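Local coordinates for protein BolA (Coxiella burnetii, PDB 3TR3) that is of unknown function, belongs to the BolA/IbaG family, is probably stress-induced and binds a cobalt ion in this crystal, at residues G30-A35 with D65-S70. Numbering follows the deposited sequence.
Sequences GHHFEA and DIHALS. With CO (cobalt (II) ion), chain D.
The His32 imidazole carries the methyl of Ala68 over one face, a CH-pi contact with CB 3.8 Å from the ring centroid. At the in-plane edge of the His67 ring lie His31 O and His32 CD2, Ala68 O lies in plane at the edge of the Phe33 ring, and a water sits above the centre of the His31 ring. The planes of His32 and His67 are inclined at 66°, and each ring aims NE2 at the same cobalt ion, 2.2 Å from His32 NE2 and equally far from His67 NE2. The two nitrogens approach each other because they share the metal, not through a hydrogen bond. His67 reaches this point with CG anti to its backbone N (chi1 160°). The water that faces His31 donates to Gly30 O and Asp65 O and accepts from His67 N, linking the two segments just ahead of the strands.

Turned to the other side of the sheet, Phe33 sets CB 3.8 Å from Leu69 CD1 and CD2 4.0 Å from Ile66 CG2; Ile10 of helix 7-17 also packs on this side chain. Four backbone bonds alternate across the strands, the straightest from Ser70 N to Phe33 O (2.9 Å, 171°). Such a ladder marks a parallel pair. Central strand 32-38 runs between antiparallel 22-28 and parallel 68-74, with helices 47-57 and 59-65 in the connection, as in the BolA-like alpha/beta fold.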
ATOM      1  N   GLY B  30     -11.096  -7.948   6.956  1.00 39.60           N
ATOM      2  CA  GLY B  30     -11.375  -9.362   6.701  1.00 36.73           C
ATOM      3  C   GLY B  30     -12.634  -9.641   5.867  1.00 34.44           C
ATOM      4  O   GLY B  30     -12.781 -10.734   5.355  1.00 34.69           O
ATOM      5  N   HIS B  31     -13.521  -8.651   5.741  1.00 30.38           N
ATOM      6  CA  HIS B  31     -14.783  -8.751   5.005  1.00 29.19           C
ATOM      7  C   HIS B  31     -14.971  -7.595   4.045  1.00 33.17           C
ATOM      8  O   HIS B  31     -15.242  -7.820   2.882  1.00 41.67           O
ATOM      9  CB  HIS B  31     -15.997  -8.900   5.960  1.00 26.25           C
ATOM     10  CG  HIS B  31     -16.188 -10.309   6.400  1.00 27.85           C
ATOM     11  ND1 HIS B  31     -15.340 -10.919   7.301  1.00 25.32           N
ATOM     12  CD2 HIS B  31     -17.028 -11.274   5.949  1.00 29.01           C
ATOM     13  CE1 HIS B  31     -15.673 -12.197   7.413  1.00 25.83           C
ATOM     14  NE2 HIS B  31     -16.691 -12.436   6.608  1.00 32.73           N
ATOM     15  N   HIS B  32     -14.833  -6.357   4.515  1.00 31.87           N
ATOM     16  CA  HIS B  32     -14.917  -5.214   3.603  1.00 31.36           C
ATOM     17  C   HIS B  32     -13.519  -4.601   3.372  1.00 34.80           C
ATOM     18  O   HIS B  32     -12.784  -4.361   4.295  1.00 35.31           O
ATOM     19  CB  HIS B  32     -15.967  -4.190   4.076  1.00 29.28           C
ATOM     20  CG  HIS B  32     -17.392  -4.665   3.930  1.00 35.38           C
ATOM     21  ND1 HIS B  32     -18.280  -4.122   3.013  1.00 35.76           N
ATOM     22  CD2 HIS B  32     -18.077  -5.661   4.561  1.00 31.53           C
ATOM     23  CE1 HIS B  32     -19.446  -4.739   3.108  1.00 36.63           C
ATOM     24  NE2 HIS B  32     -19.349  -5.680   4.048  1.00 35.54           N
ATOM     25  N   PHE B  33     -13.126  -4.436   2.118  1.00 35.96           N
ATOM     26  CA  PHE B  33     -11.804  -3.947   1.785  1.00 34.20           C
ATOM     27  C   PHE B  33     -11.917  -2.793   0.775  1.00 37.84           C
ATOM     28  O   PHE B  33     -12.949  -2.633   0.112  1.00 41.31           O
ATOM     29  CB  PHE B  33     -10.962  -5.068   1.167  1.00 31.98           C
ATOM     30  CG  PHE B  33     -10.695  -6.233   2.081  1.00 31.19           C
ATOM     31  CD1 PHE B  33      -9.526  -6.277   2.858  1.00 29.30           C
ATOM     32  CD2 PHE B  33     -11.584  -7.306   2.141  1.00 28.20           C
ATOM     33  CE1 PHE B  33      -9.255  -7.388   3.685  1.00 27.59           C
ATOM     34  CE2 PHE B  33     -11.338  -8.414   2.983  1.00 24.17           C
ATOM     35  CZ  PHE B  33     -10.182  -8.457   3.750  1.00 27.47           C
ATOM     36  N   GLU B  34     -10.851  -1.996   0.692  1.00 37.97           N
ATOM     37  CA  GLU B  34     -10.652  -0.976  -0.340  1.00 41.36           C
ATOM     38  C   GLU B  34      -9.237  -1.120  -0.826  1.00 39.92           C
ATOM     39  O   GLU B  34      -8.316  -1.331  -0.036  1.00 41.53           O
ATOM     40  CB  GLU B  34     -10.803   0.440   0.209  1.00 48.60           C
ATOM     41  CG  GLU B  34     -12.147   0.754   0.811  1.00 64.05           C
ATOM     42  CD  GLU B  34     -12.082   1.959   1.748  1.00 81.92           C
ATOM     43  OE1 GLU B  34     -10.957   2.358   2.147  1.00 85.56           O
ATOM     44  OE2 GLU B  34     -13.159   2.508   2.086  1.00 88.19           O
ATOM     45  N   ALA B  35      -9.055  -0.989  -2.132  1.00 34.93           N
ATOM     46  CA  ALA B  35      -7.742  -1.089  -2.724  1.00 27.45           C
ATOM     47  C   ALA B  35      -7.579   0.023  -3.760  1.00 31.68           C
ATOM     48  O   ALA B  35      -8.543   0.395  -4.431  1.00 36.17           O
ATOM     49  CB  ALA B  35      -7.547  -2.485  -3.361  1.00 27.31           C
ATOM     50  N   ASP B  65     -13.541 -16.054  -1.219  1.00 47.71           N
ATOM     51  CA  ASP B  65     -12.854 -15.606   0.010  1.00 42.68           C
ATOM     52  C   ASP B  65     -13.117 -14.161   0.417  1.00 41.08           C
ATOM     53  O   ASP B  65     -13.189 -13.870   1.610  1.00 39.15           O
ATOM     54  CB  ASP B  65     -11.337 -15.792  -0.097  1.00 42.53           C
ATOM     55  CG  ASP B  65     -10.941 -17.229  -0.369  1.00 53.38           C
ATOM     56  OD1 ASP B  65     -11.741 -18.164  -0.072  1.00 52.45           O
ATOM     57  OD2 ASP B  65      -9.812 -17.418  -0.870  1.00 60.94           O
ATOM     58  N   ILE B  66     -13.235 -13.263  -0.574  1.00 38.17           N
ATOM     59  CA  ILE B  66     -13.364 -11.836  -0.329  1.00 35.22           C
ATOM     60  C   ILE B  66     -14.825 -11.432  -0.401  1.00 39.39           C
ATOM     61  O   ILE B  66     -15.424 -11.489  -1.464  1.00 40.73           O
ATOM     62  CB  ILE B  66     -12.554 -11.025  -1.344  1.00 34.93           C
ATOM     63  CG1 ILE B  66     -11.109 -11.496  -1.404  1.00 35.89           C
ATOM     64  CG2 ILE B  66     -12.627  -9.529  -1.077  1.00 24.61           C
ATOM     65  CD1 ILE B  66     -10.332 -10.759  -2.451  1.00 25.11           C
ATOM     66  N   HIS B  67     -15.398 -11.031   0.734  1.00 36.59           N
ATOM     67  CA  HIS B  67     -16.810 -10.683   0.795  1.00 33.75           C
ATOM     68  C   HIS B  67     -17.110  -9.398  -0.003  1.00 34.30           C
ATOM     69  O   HIS B  67     -18.055  -9.354  -0.812  1.00 31.93           O
ATOM     70  CB  HIS B  67     -17.267 -10.646   2.283  1.00 33.70           C
ATOM     71  CG  HIS B  67     -18.530  -9.874   2.549  1.00 35.36           C
ATOM     72  ND1 HIS B  67     -19.790 -10.397   2.350  1.00 32.43           N
ATOM     73  CD2 HIS B  67     -18.718  -8.632   3.069  1.00 37.66           C
ATOM     74  CE1 HIS B  67     -20.700  -9.501   2.689  1.00 30.74           C
ATOM     75  NE2 HIS B  67     -20.074  -8.422   3.128  1.00 37.06           N
ATOM     76  N   ALA B  68     -16.316  -8.348   0.199  1.00 34.09           N
ATOM     77  CA  ALA B  68     -16.572  -7.069  -0.493  1.00 29.71           C
ATOM     78  C   ALA B  68     -15.282  -6.343  -0.739  1.00 30.63           C
ATOM     79  O   ALA B  68     -14.398  -6.330   0.127  1.00 36.70           O
ATOM     80  CB  ALA B  68     -17.538  -6.191   0.286  1.00 29.42           C
ATOM     81  N   LEU B  69     -15.139  -5.802  -1.947  1.00 30.87           N
ATOM     82  CA  LEU B  69     -13.916  -5.139  -2.330  1.00 31.13           C
ATOM     83  C   LEU B  69     -14.222  -3.923  -3.176  1.00 34.72           C
ATOM     84  O   LEU B  69     -14.709  -4.054  -4.243  1.00 40.65           O
ATOM     85  CB  LEU B  69     -13.018  -6.094  -3.092  1.00 32.19           C
ATOM     86  CG  LEU B  69     -11.774  -5.445  -3.691  1.00 29.30           C
ATOM     87  CD1 LEU B  69     -10.948  -4.702  -2.601  1.00 23.17           C
ATOM     88  CD2 LEU B  69     -10.942  -6.491  -4.395  1.00 24.61           C
ATOM     89  N   SER B  70     -13.925  -2.739  -2.668  1.00 38.84           N
ATOM     90  CA  SER B  70     -14.171  -1.470  -3.325  1.00 31.44           C
ATOM     91  C   SER B  70     -12.847  -1.035  -3.963  1.00 31.37           C
ATOM     92  O   SER B  70     -11.795  -1.245  -3.369  1.00 34.66           O
ATOM     93  CB  SER B  70     -14.652  -0.496  -2.238  1.00 37.25           C
ATOM     94  OG  SER B  70     -14.524   0.856  -2.603  1.00 46.37           O
TER
HETATM   95 CO    CO D  80     -21.139  -6.895   4.383  1.00 37.35          CO
HETATM   96  O   HOH W   1     -14.456 -12.091   3.389  0.87 26.14           O